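PDB 5GVV: glycosyl transferase family 8, which transfers galactose from UDP-galactose to the terminal glucose of the already glycosylated pneumococcal serine-rich repeat protein PsrP, with manganese at its active site. Local coordinates for residues A[5-10]-A[35-40]; A[89-94]-A[161-166]; A[98-103]-A[149-154]. All coordinates share one frame; numbering follows the deposited sequence.

Contact 1. Residues A[5-10]-A[35-40]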
loop_
_atom_site.group_PDB
_atom_site.type_symbol
_atom_site.label_atom_id
_atom_site.label_comp_id
_atom_site.label_asym_id
_atom_site.label_seq_id
_atom_site.Cartn_x
_atom_site.Cartn_y
_atom_site.Cartn_z
ATOM N N LYS A 5 -7.093 28.477 -2.593
ATOM C CA LYS A 5 -6.665 27.101 -2.852
ATOM C C LYS A 5 -5.868 26.962 -4.150
ATOM O O LYS A 5 -6.177 27.607 -5.158
ATOM C CB LYS A 5 -7.865 26.155 -2.905
ATOM C CG LYS A 5 -8.542 25.876 -1.569
ATOM C CD LYS A 5 -9.578 24.765 -1.740
ATOM C CE LYS A 5 -10.335 24.481 -0.457
ATOM N NZ LYS A 5 -11.222 25.608 -0.056
ATOM N N ARG A 6 -4.849 26.108 -4.118
ATOM C CA ARG A 6 -4.044 25.822 -5.302
ATOM C C ARG A 6 -4.420 24.450 -5.868
ATOM O O ARG A 6 -4.337 23.441 -5.169
ATOM C CB ARG A 6 -2.546 25.881 -4.973
ATOM C CG ARG A 6 -2.009 27.290 -4.693
ATOM C CD ARG A 6 -2.283 27.757 -3.260
ATOM N NE ARG A 6 -1.627 26.906 -2.270
ATOM C CZ ARG A 6 -0.364 27.056 -1.874
ATOM N NH1 ARG A 6 0.155 26.237 -0.971
ATOM N NH2 ARG A 6 0.392 28.017 -2.393
ATOM N N ALA A 7 -4.835 24.416 -7.132
ATOM C CA ALA A 7 -5.316 23.179 -7.758
ATOM C C ALA A 7 -4.194 22.266 -8.267
ATOM O O ALA A 7 -3.309 22.700 -9.018
ATOM C CB ALA A 7 -6.282 23.502 -8.883
ATOM N N VAL A 8 -4.252 20.997 -7.865
ATOM C CA VAL A 8 -3.241 20.001 -8.220
ATOM C C VAL A 8 -3.938 18.705 -8.626
ATOM O O VAL A 8 -4.922 18.308 -7.996
ATOM C CB VAL A 8 -2.307 19.715 -7.028
ATOM C CG1 VAL A 8 -1.282 18.635 -7.383
ATOM C CG2 VAL A 8 -1.600 20.984 -6.581
ATOM N N VAL A 9 -3.450 18.046 -9.674
ATOM C CA VAL A 9 -4.090 16.805 -10.115
ATOM C C VAL A 9 -3.104 15.638 -10.234
ATOM O O VAL A 9 -2.021 15.782 -10.813
ATOM C CB VAL A 9 -4.914 17.005 -11.425
ATOM C CG1 VAL A 9 -4.062 17.609 -12.526
ATOM C CG2 VAL A 9 -5.527 15.695 -11.878
ATOM N N PHE A 10 -3.464 14.503 -9.634
ATOM C CA PHE A 10 -2.722 13.255 -9.811
ATOM C C PHE A 10 -3.603 12.280 -10.582
ATOM O O PHE A 10 -4.816 12.493 -10.705
ATOM C CB PHE A 10 -2.369 12.611 -8.463
ATOM C CG PHE A 10 -1.397 13.401 -7.626
ATOM C CD1 PHE A 10 -1.847 14.413 -6.787
ATOM C CD2 PHE A 10 -0.039 13.101 -7.642
ATOM C CE1 PHE A 10 -0.955 15.137 -6.001
ATOM C CE2 PHE A 10 0.861 13.814 -6.855
ATOM C CZ PHE A 10 0.398 14.833 -6.035
ATOM N N LYS A 35 -6.218 22.152 -3.442
ATOM C CA LYS A 35 -7.371 21.441 -3.965
ATOM C C LYS A 35 -6.834 20.354 -4.880
ATOM O O LYS A 35 -6.409 20.626 -6.009
ATOM C CB LYS A 35 -8.300 22.383 -4.726
ATOM C CG LYS A 35 -9.581 21.723 -5.210
ATOM C CD LYS A 35 -10.507 22.755 -5.822
ATOM C CE LYS A 35 -11.790 22.132 -6.342
ATOM N NZ LYS A 35 -12.597 23.168 -7.052
ATOM N N ILE A 36 -6.826 19.126 -4.375
ATOM C CA ILE A 36 -6.239 18.005 -5.098
ATOM C C ILE A 36 -7.295 17.158 -5.805
ATOM O O ILE A 36 -8.213 16.633 -5.171
ATOM C CB ILE A 36 -5.419 17.105 -4.149
ATOM C CG1 ILE A 36 -4.214 17.876 -3.595
ATOM C CG2 ILE A 36 -4.951 15.854 -4.872
ATOM C CD1 ILE A 36 -3.415 17.111 -2.566
ATOM N N TYR A 37 -7.154 17.024 -7.120
ATOM C CA TYR A 37 -7.977 16.094 -7.884
ATOM C C TYR A 37 -7.201 14.790 -8.039
ATOM O O TYR A 37 -5.987 14.812 -8.250
ATOM C CB TYR A 37 -8.287 16.656 -9.274
ATOM C CG TYR A 37 -9.112 17.926 -9.298
ATOM C CD1 TYR A 37 -10.462 17.887 -9.622
ATOM C CD2 TYR A 37 -8.539 19.166 -9.031
ATOM C CE1 TYR A 37 -11.225 19.041 -9.663
ATOM C CE2 TYR A 37 -9.301 20.335 -9.072
ATOM C CZ TYR A 37 -10.644 20.259 -9.389
ATOM O OH TYR A 37 -11.418 21.406 -9.432
ATOM N N LEU A 38 -7.885 13.655 -7.922
ATOM C CA LEU A 38 -7.235 12.369 -8.173
ATOM C C LEU A 38 -8.037 11.545 -9.164
ATOM O O LEU A 38 -9.106 11.019 -8.834
ATOM C CB LEU A 38 -7.029 11.583 -6.876
ATOM C CG LEU A 38 -6.460 10.165 -7.009
ATOM C CD1 LEU A 38 -5.165 10.184 -7.792
ATOM C CD2 LEU A 38 -6.238 9.552 -5.630
ATOM N N LEU A 39 -7.523 11.441 -10.385
ATOM C CA LEU A 39 -8.176 10.647 -11.418
ATOM C C LEU A 39 -7.899 9.164 -11.186
ATOM O O LEU A 39 -6.743 8.753 -11.069
ATOM C CB LEU A 39 -7.699 11.080 -12.808
ATOM C CG LEU A 39 -8.468 12.235 -13.463
ATOM C CD1 LEU A 39 -8.303 13.522 -12.679
ATOM C CD2 LEU A 39 -8.053 12.436 -14.927
ATOM N N ASN A 40 -8.959 8.367 -11.093
ATOM C CA ASN A 40 -8.812 6.939 -10.824
ATOM C C ASN A 40 -10.060 6.170 -11.233
ATOM O O ASN A 40 -11.086 6.772 -11.547
ATOM C CB ASN A 40 -8.526 6.697 -9.337
ATOM C CG ASN A 40 -9.747 6.943 -8.455
ATOM O OD1 ASN A 40 -10.332 6.005 -7.906
ATOM N ND2 ASN A 40 -10.128 8.209 -8.304
#

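Contact 2. Residues A[89-94]-A[161-166]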
loop_
_atom_site.group_PDB
_atom_site.type_symbol
_atom_site.label_atom_id
_atom_site.label_comp_id
_atom_site.label_asym_id
_atom_site.label_seq_id
_atom_site.Cartn_x
_atom_site.Cartn_y
_atom_site.Cartn_z
ATOM N N ALA A 89 -4.438 8.759 -18.484
ATOM C CA ALA A 89 -5.591 9.384 -17.843
ATOM C C ALA A 89 -5.495 10.907 -17.769
ATOM O O ALA A 89 -6.508 11.590 -17.610
ATOM C CB ALA A 89 -5.810 8.790 -16.459
ATOM N N ARG A 90 -4.283 11.439 -17.894
ATOM C CA ARG A 90 -4.077 12.884 -17.798
ATOM C C ARG A 90 -4.743 13.641 -18.952
ATOM O O ARG A 90 -4.919 14.859 -18.885
ATOM C CB ARG A 90 -2.577 13.216 -17.693
ATOM C CG ARG A 90 -1.722 12.721 -18.855
ATOM C CD ARG A 90 -0.226 12.826 -18.550
ATOM N NE ARG A 90 0.333 11.553 -18.094
ATOM C CZ ARG A 90 1.577 11.396 -17.650
ATOM N NH1 ARG A 90 2.002 10.201 -17.259
ATOM N NH2 ARG A 90 2.397 12.434 -17.589
ATOM N N TYR A 91 -5.122 12.909 -19.997
ATOM C CA TYR A 91 -5.857 13.486 -21.119
ATOM C C TYR A 91 -7.188 14.091 -20.655
ATOM O O TYR A 91 -7.625 15.124 -21.174
ATOM C CB TYR A 91 -6.138 12.425 -22.193
ATOM C CG TYR A 91 -4.924 11.873 -22.918
ATOM C CD1 TYR A 91 -3.662 12.423 -22.737
ATOM C CD2 TYR A 91 -5.048 10.801 -23.800
ATOM C CE1 TYR A 91 -2.555 11.919 -23.403
ATOM C CE2 TYR A 91 -3.946 10.289 -24.466
ATOM C CZ TYR A 91 -2.703 10.855 -24.266
ATOM O OH TYR A 91 -1.602 10.356 -24.930
ATOM N N PHE A 92 -7.821 13.450 -19.672
ATOM C CA PHE A 92 -9.177 13.821 -19.249
ATOM C C PHE A 92 -9.209 14.906 -18.174
ATOM O O PHE A 92 -10.257 15.169 -17.585
ATOM C CB PHE A 92 -9.935 12.587 -18.747
ATOM C CG PHE A 92 -10.055 11.490 -19.767
ATOM C CD1 PHE A 92 -11.080 11.507 -20.702
ATOM C CD2 PHE A 92 -9.143 10.442 -19.788
ATOM C CE1 PHE A 92 -11.198 10.497 -21.644
ATOM C CE2 PHE A 92 -9.252 9.427 -20.725
ATOM C CZ PHE A 92 -10.282 9.453 -21.654
ATOM N N ILE A 93 -8.066 15.531 -17.920
ATOM C CA ILE A 93 -7.982 16.594 -16.915
ATOM C C ILE A 93 -9.053 17.692 -17.043
ATOM O O ILE A 93 -9.744 17.989 -16.065
ATOM C CB ILE A 93 -6.550 17.194 -16.825
ATOM C CG1 ILE A 93 -5.616 16.228 -16.085
ATOM C CG2 ILE A 93 -6.565 18.533 -16.109
ATOM C CD1 ILE A 93 -4.142 16.613 -16.148
ATOM N N PRO A 94 -9.221 18.282 -18.244
ATOM C CA PRO A 94 -10.195 19.380 -18.304
ATOM C C PRO A 94 -11.650 18.925 -18.189
ATOM O O PRO A 94 -12.549 19.767 -18.188
ATOM C CB PRO A 94 -9.936 20.002 -19.686
ATOM C CG PRO A 94 -9.403 18.886 -20.506
ATOM C CD PRO A 94 -8.579 18.048 -19.553
ATOM N N LYS A 161 -8.269 15.643 -28.980
ATOM C CA LYS A 161 -7.135 15.726 -29.892
ATOM C C LYS A 161 -6.011 14.765 -29.513
ATOM O O LYS A 161 -5.386 14.159 -30.384
ATOM C CB LYS A 161 -6.623 17.163 -29.957
ATOM C CG LYS A 161 -7.578 18.085 -30.692
ATOM C CD LYS A 161 -7.226 19.536 -30.476
ATOM C CE LYS A 161 -7.908 20.406 -31.517
ATOM N NZ LYS A 161 -6.946 21.381 -32.089
ATOM N N LEU A 162 -5.772 14.618 -28.212
ATOM C CA LEU A 162 -4.761 13.690 -27.714
ATOM C C LEU A 162 -5.178 12.241 -27.966
ATOM O O LEU A 162 -4.374 11.425 -28.424
ATOM C CB LEU A 162 -4.507 13.923 -26.222
ATOM C CG LEU A 162 -3.714 15.171 -25.826
ATOM C CD1 LEU A 162 -3.918 15.532 -24.357
ATOM C CD2 LEU A 162 -2.234 14.974 -26.120
ATOM N N ILE A 163 -6.438 11.935 -27.662
ATOM C CA ILE A 163 -6.996 10.597 -27.870
ATOM C C ILE A 163 -6.912 10.200 -29.339
ATOM O O ILE A 163 -6.371 9.141 -29.673
ATOM C CB ILE A 163 -8.469 10.509 -27.414
ATOM C CG1 ILE A 163 -8.572 10.594 -25.890
ATOM C CG2 ILE A 163 -9.106 9.212 -27.900
ATOM C CD1 ILE A 163 -9.999 10.696 -25.374
ATOM N N ASP A 164 -7.455 11.055 -30.203
ATOM C CA ASP A 164 -7.419 10.835 -31.645
ATOM C C ASP A 164 -5.990 10.651 -32.163
ATOM O O ASP A 164 -5.721 9.741 -32.953
ATOM C CB ASP A 164 -8.105 11.993 -32.378
ATOM C CG ASP A 164 -9.600 12.050 -32.111
ATOM O OD1 ASP A 164 -10.168 11.026 -31.669
ATOM O OD2 ASP A 164 -10.209 13.117 -32.353
ATOM N N LEU A 165 -5.073 11.509 -31.716
ATOM C CA LEU A 165 -3.683 11.391 -32.146
ATOM C C LEU A 165 -3.008 10.164 -31.548
ATOM O O LEU A 165 -2.186 9.539 -32.206
ATOM C CB LEU A 165 -2.870 12.655 -31.845
ATOM C CG LEU A 165 -1.389 12.548 -32.247
ATOM C CD1 LEU A 165 -1.234 12.209 -33.725
ATOM C CD2 LEU A 165 -0.604 13.806 -31.904
ATOM N N THR A 166 -3.354 9.811 -30.313
ATOM C CA THR A 166 -2.798 8.606 -29.698
ATOM C C THR A 166 -3.371 7.366 -30.380
ATOM O O THR A 166 -2.757 6.299 -30.369
ATOM C CB THR A 166 -3.070 8.538 -28.181
ATOM O OG1 THR A 166 -2.810 9.817 -27.586
ATOM C CG2 THR A 166 -2.183 7.487 -27.521
#

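Contact 3. Residues A[98-103]-A[149-154]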
loop_
_atom_site.group_PDB
_atom_site.type_symbol
_atom_site.label_atom_id
_atom_site.label_comp_id
_atom_site.label_asym_id
_atom_site.label_seq_id
_atom_site.Cartn_x
_atom_site.Cartn_y
_atom_site.Cartn_z
ATOM N N THR A 98 -12.077 22.442 -12.509
ATOM C CA THR A 98 -12.891 23.632 -12.768
ATOM C C THR A 98 -12.044 24.898 -12.774
ATOM O O THR A 98 -12.497 25.958 -13.215
ATOM C CB THR A 98 -14.009 23.791 -11.717
ATOM O OG1 THR A 98 -13.430 24.044 -10.428
ATOM C CG2 THR A 98 -14.851 22.531 -11.642
ATOM N N GLU A 99 -10.812 24.789 -12.284
ATOM C CA GLU A 99 -9.917 25.940 -12.242
ATOM C C GLU A 99 -9.289 26.206 -13.609
ATOM O O GLU A 99 -9.112 25.285 -14.413
ATOM C CB GLU A 99 -8.832 25.755 -11.177
ATOM C CG GLU A 99 -9.335 25.860 -9.734
ATOM C CD GLU A 99 -10.100 24.632 -9.266
ATOM O OE1 GLU A 99 -10.023 23.573 -9.925
ATOM O OE2 GLU A 99 -10.781 24.727 -8.225
ATOM N N ASP A 100 -8.961 27.466 -13.877
ATOM C CA ASP A 100 -8.376 27.828 -15.164
ATOM C C ASP A 100 -6.921 27.355 -15.270
ATOM O O ASP A 100 -6.412 27.124 -16.373
ATOM C CB ASP A 100 -8.486 29.337 -15.406
ATOM C CG ASP A 100 -9.930 29.822 -15.442
ATOM O OD1 ASP A 100 -10.830 29.022 -15.788
ATOM O OD2 ASP A 100 -10.162 31.009 -15.120
ATOM N N LYS A 101 -6.259 27.204 -14.123
ATOM C CA LYS A 101 -4.891 26.675 -14.091
ATOM C C LYS A 101 -4.749 25.561 -13.055
ATOM O O LYS A 101 -5.337 25.631 -11.969
ATOM C CB LYS A 101 -3.867 27.787 -13.829
ATOM C CG LYS A 101 -2.424 27.297 -13.741
ATOM C CD LYS A 101 -1.413 28.436 -13.823
ATOM C CE LYS A 101 -1.586 29.448 -12.704
ATOM N NZ LYS A 101 -0.418 30.379 -12.616
ATOM N N VAL A 102 -3.983 24.529 -13.401
ATOM C CA VAL A 102 -3.791 23.388 -12.514
ATOM C C VAL A 102 -2.415 22.744 -12.731
ATOM O O VAL A 102 -1.876 22.759 -13.844
ATOM C CB VAL A 102 -4.937 22.354 -12.686
ATOM C CG1 VAL A 102 -4.987 21.831 -14.108
ATOM C CG2 VAL A 102 -4.806 21.207 -11.684
ATOM N N LEU A 103 -1.831 22.209 -11.664
ATOM C CA LEU A 103 -0.555 21.504 -11.762
ATOM C C LEU A 103 -0.768 19.994 -11.764
ATOM O O LEU A 103 -1.190 19.425 -10.752
ATOM C CB LEU A 103 0.350 21.880 -10.589
ATOM C CG LEU A 103 1.679 21.123 -10.506
ATOM C CD1 LEU A 103 2.559 21.459 -11.712
ATOM C CD2 LEU A 103 2.398 21.436 -9.206
ATOM N N ASN A 149 -2.679 25.124 -18.596
ATOM C CA ASN A 149 -3.695 26.130 -18.880
ATOM C C ASN A 149 -5.021 25.411 -19.124
ATOM O O ASN A 149 -5.402 25.172 -20.268
ATOM C CB ASN A 149 -3.285 26.943 -20.112
ATOM C CG ASN A 149 -4.169 28.158 -20.350
ATOM O OD1 ASN A 149 -5.326 28.203 -19.928
ATOM N ND2 ASN A 149 -3.622 29.150 -21.043
ATOM N N ASN A 150 -5.713 25.061 -18.043
ATOM C CA ASN A 150 -6.918 24.235 -18.127
ATOM C C ASN A 150 -8.046 24.833 -18.976
ATOM O O ASN A 150 -8.782 24.104 -19.648
ATOM C CB ASN A 150 -7.438 23.903 -16.728
ATOM C CG ASN A 150 -8.396 22.727 -16.732
ATOM O OD1 ASN A 150 -8.224 21.787 -17.502
ATOM N ND2 ASN A 150 -9.416 22.780 -15.882
ATOM N N LYS A 151 -8.185 26.153 -18.942
ATOM C CA LYS A 151 -9.221 26.824 -19.722
ATOM C C LYS A 151 -8.997 26.597 -21.217
ATOM O O LYS A 151 -9.926 26.237 -21.949
ATOM C CB LYS A 151 -9.239 28.318 -19.403
ATOM C CG LYS A 151 -10.382 29.086 -20.063
ATOM C CD LYS A 151 -10.211 30.591 -19.879
ATOM C CE LYS A 151 -10.656 31.362 -21.119
ATOM N NZ LYS A 151 -10.296 32.811 -21.056
ATOM N N LYS A 152 -7.756 26.797 -21.653
ATOM C CA LYS A 152 -7.374 26.591 -23.048
ATOM C C LYS A 152 -7.565 25.140 -23.489
ATOM O O LYS A 152 -8.015 24.877 -24.607
ATOM C CB LYS A 152 -5.915 27.001 -23.261
ATOM C CG LYS A 152 -5.688 28.491 -23.458
ATOM C CD LYS A 152 -5.378 28.803 -24.914
ATOM C CE LYS A 152 -4.350 27.832 -25.479
ATOM N NZ LYS A 152 -4.000 28.124 -26.902
ATOM N N TRP A 153 -7.205 24.208 -22.608
ATOM C CA TRP A 153 -7.410 22.781 -22.845
ATOM C C TRP A 153 -8.888 22.457 -23.062
ATOM O O TRP A 153 -9.230 21.537 -23.812
ATOM C CB TRP A 153 -6.868 21.966 -21.667
ATOM C CG TRP A 153 -5.371 21.834 -21.652
ATOM C CD1 TRP A 153 -4.455 22.836 -21.802
ATOM C CD2 TRP A 153 -4.617 20.632 -21.454
ATOM N NE1 TRP A 153 -3.179 22.327 -21.722
ATOM C CE2 TRP A 153 -3.253 20.974 -21.507
ATOM C CE3 TRP A 153 -4.964 19.294 -21.242
ATOM C CZ2 TRP A 153 -2.236 20.030 -21.351
ATOM C CZ3 TRP A 153 -3.953 18.358 -21.092
ATOM C CH2 TRP A 153 -2.609 18.730 -21.148
ATOM N N GLY A 154 -9.761 23.215 -22.401
ATOM C CA GLY A 154 -11.194 23.027 -22.545
ATOM C C GLY A 154 -11.717 23.480 -23.895
ATOM O O GLY A 154 -12.449 22.746 -24.562
HETATM O O HOH W 1 -4.946 29.420 -17.697
#

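Contact 1. Residues A[5-10]-A[35-40]
V9 CG2 and L39 CD1 meet methyl to methyl, 3.6 Å apart. A chi1 of 55° puts V9 CG1 between the backbone N and the carbonyl carbon and leaves CG2 anti to the N, directed at L39; CG2 also packs on Y37 CB at 3.9 Å, on their shared face. On the face carrying V8, I36 and L38, the F10 ring receives I36 CG2 at its edge, CD1 to CG2 3.9 Å, while L38 CD1 lies 3.8 Å from F10 CB. Bulky apolar residues suit these buried places: helix 45-57 packs on I36 and L38, and the loop residue I93 on V9. The two strands run parallel, 19° between axes, flanking helix 17-30 in the first beta-alpha-beta unit along the chain of the Rossmann-like GT-A domain. Five backbone hydrogen bonds join them, from K35 N to R6 O at one end to L39 N to F10 O at the other, with Y37 N to V8 O the shortest (2.7 Å). Beyond A7 CB, at the edge of the Y37 ring, the surface turns polar. The extended K35 chain carries NZ to a weak bond with Y37 OH (3.2 Å), and E99 binds both, the lysine by a salt bridge and the phenol by a hydrogen bond.

Contact 2. Residues A[89-94]-A[161-166]
The ring of Y91 carries L162 on one face: L162 CB sits 3.7 Å from the ring centroid and only 4° off the normal, a CH-pi contact centred on the ring. L162 CD1 extends the cover toward one side of the ring and comes to 3.5 Å from Y91 CD1. Near Y91 CD2, on the same side of the ring plane as L162, I163 CG1 approaches obliquely at 4.1 Å. The neighbouring aromatic, F92, is met by the end of the same isoleucine, whose CD1 is 3.9 Å from F92 CE1; the side chains of I163 and F92 cross at about a right angle. With CG1 anti to the carbonyl carbon (chi1 -70°), the long branch of I163 bridges the two aromatics, reaching Y91 at its middle and F92 at its end. A leucine and a beta-branched isoleucine suit this place because their carbon branches can follow the flat surfaces they cover.

Further along the helix, T166 faces the phenol end of Y91 from the opposite direction, its OG1 3.0 Å from Y91 OH. I180 of helix 176-185 touches both Y91 and T166 and so closes the same cluster.

F72 meets F92 edge to face, adding a third aromatic ring to the cluster. R90, next to Y91 in the chain, touches the bound UDP and forms a salt bridge with D177. The arrangement is thus one in which a short 3-10 segment, 89-91, and the residue after it present Y91 and F92 to helix 158-167, while R90 serves the nucleotide pocket of this GT-A glycosyltransferase.

Contact 3. Residues A[98-103]-A[149-154]
D100 O lies at the start of helix 150-155, where it accepts the backbone N-H of K151 at 3.3 Å and a hydrogen bond from a water at 3.0 Å. N150 N is also close to D100 O, at 2.7 Å. The water reaches on to N149 OD1 by a weak second bond. N149 is the N-cap: its OD1 receives K152 N from above the plane of the side-chain carbonyl, and asparagine suits this position because its short side chain can reach forward over the first turn to the N-H of the residue three places on. The contact thus joins the loop leading into strand 101-105 to the N-terminus of the helix that directly follows the antiparallel neighbouring strand, 145-149.

The preceding carbonyl, E99 O, is taken by the side chain of N150. N150 ND2 donates to E99 O at 2.9 Å, nearly straight on to the C=O, and the oxygen lies within 1° of the amide plane. CG anti to the backbone nitrogen (chi1 -162°) swings the amide across to the loop, and a weak bond to V97 O gives ND2 a second acceptor. N150 CB also packs on V102 CG1 at 4.1 Å, so the methylene makes an apolar contact while the amide binds E99 O. At the outer side D100 and K151 run side by side. D100 O and N149 OD1, both accepting N-H groups of the first turn, probably interact favourably with the partial positive charge of the helix amino end.

In the fold
All three contacts belong to the GT-A domain and lie in one region of it. Contact 1 closes first along the chain; contact 2 opens later and encloses contact 3 within its loop. Contacts 1 and 3 share the seven-stranded mixed sheet through neighbouring strands 6-11 and 101-105, with centres about 12 Å apart. Contact 2 is about 17 Å from contact 1 and about 14 Å from contact 3, centre to centre; I93 packs on V9, and P94 packs on N150 of contact 3. Helices 150-155 and 158-167 follow each other, taking the chain from contact 3 to contact 2. Strand 101-105 leads to the manganese ligands D106 and D108, and R90 of contact 2 touches UDP, so the contacts belong to the framework around the nucleotide site.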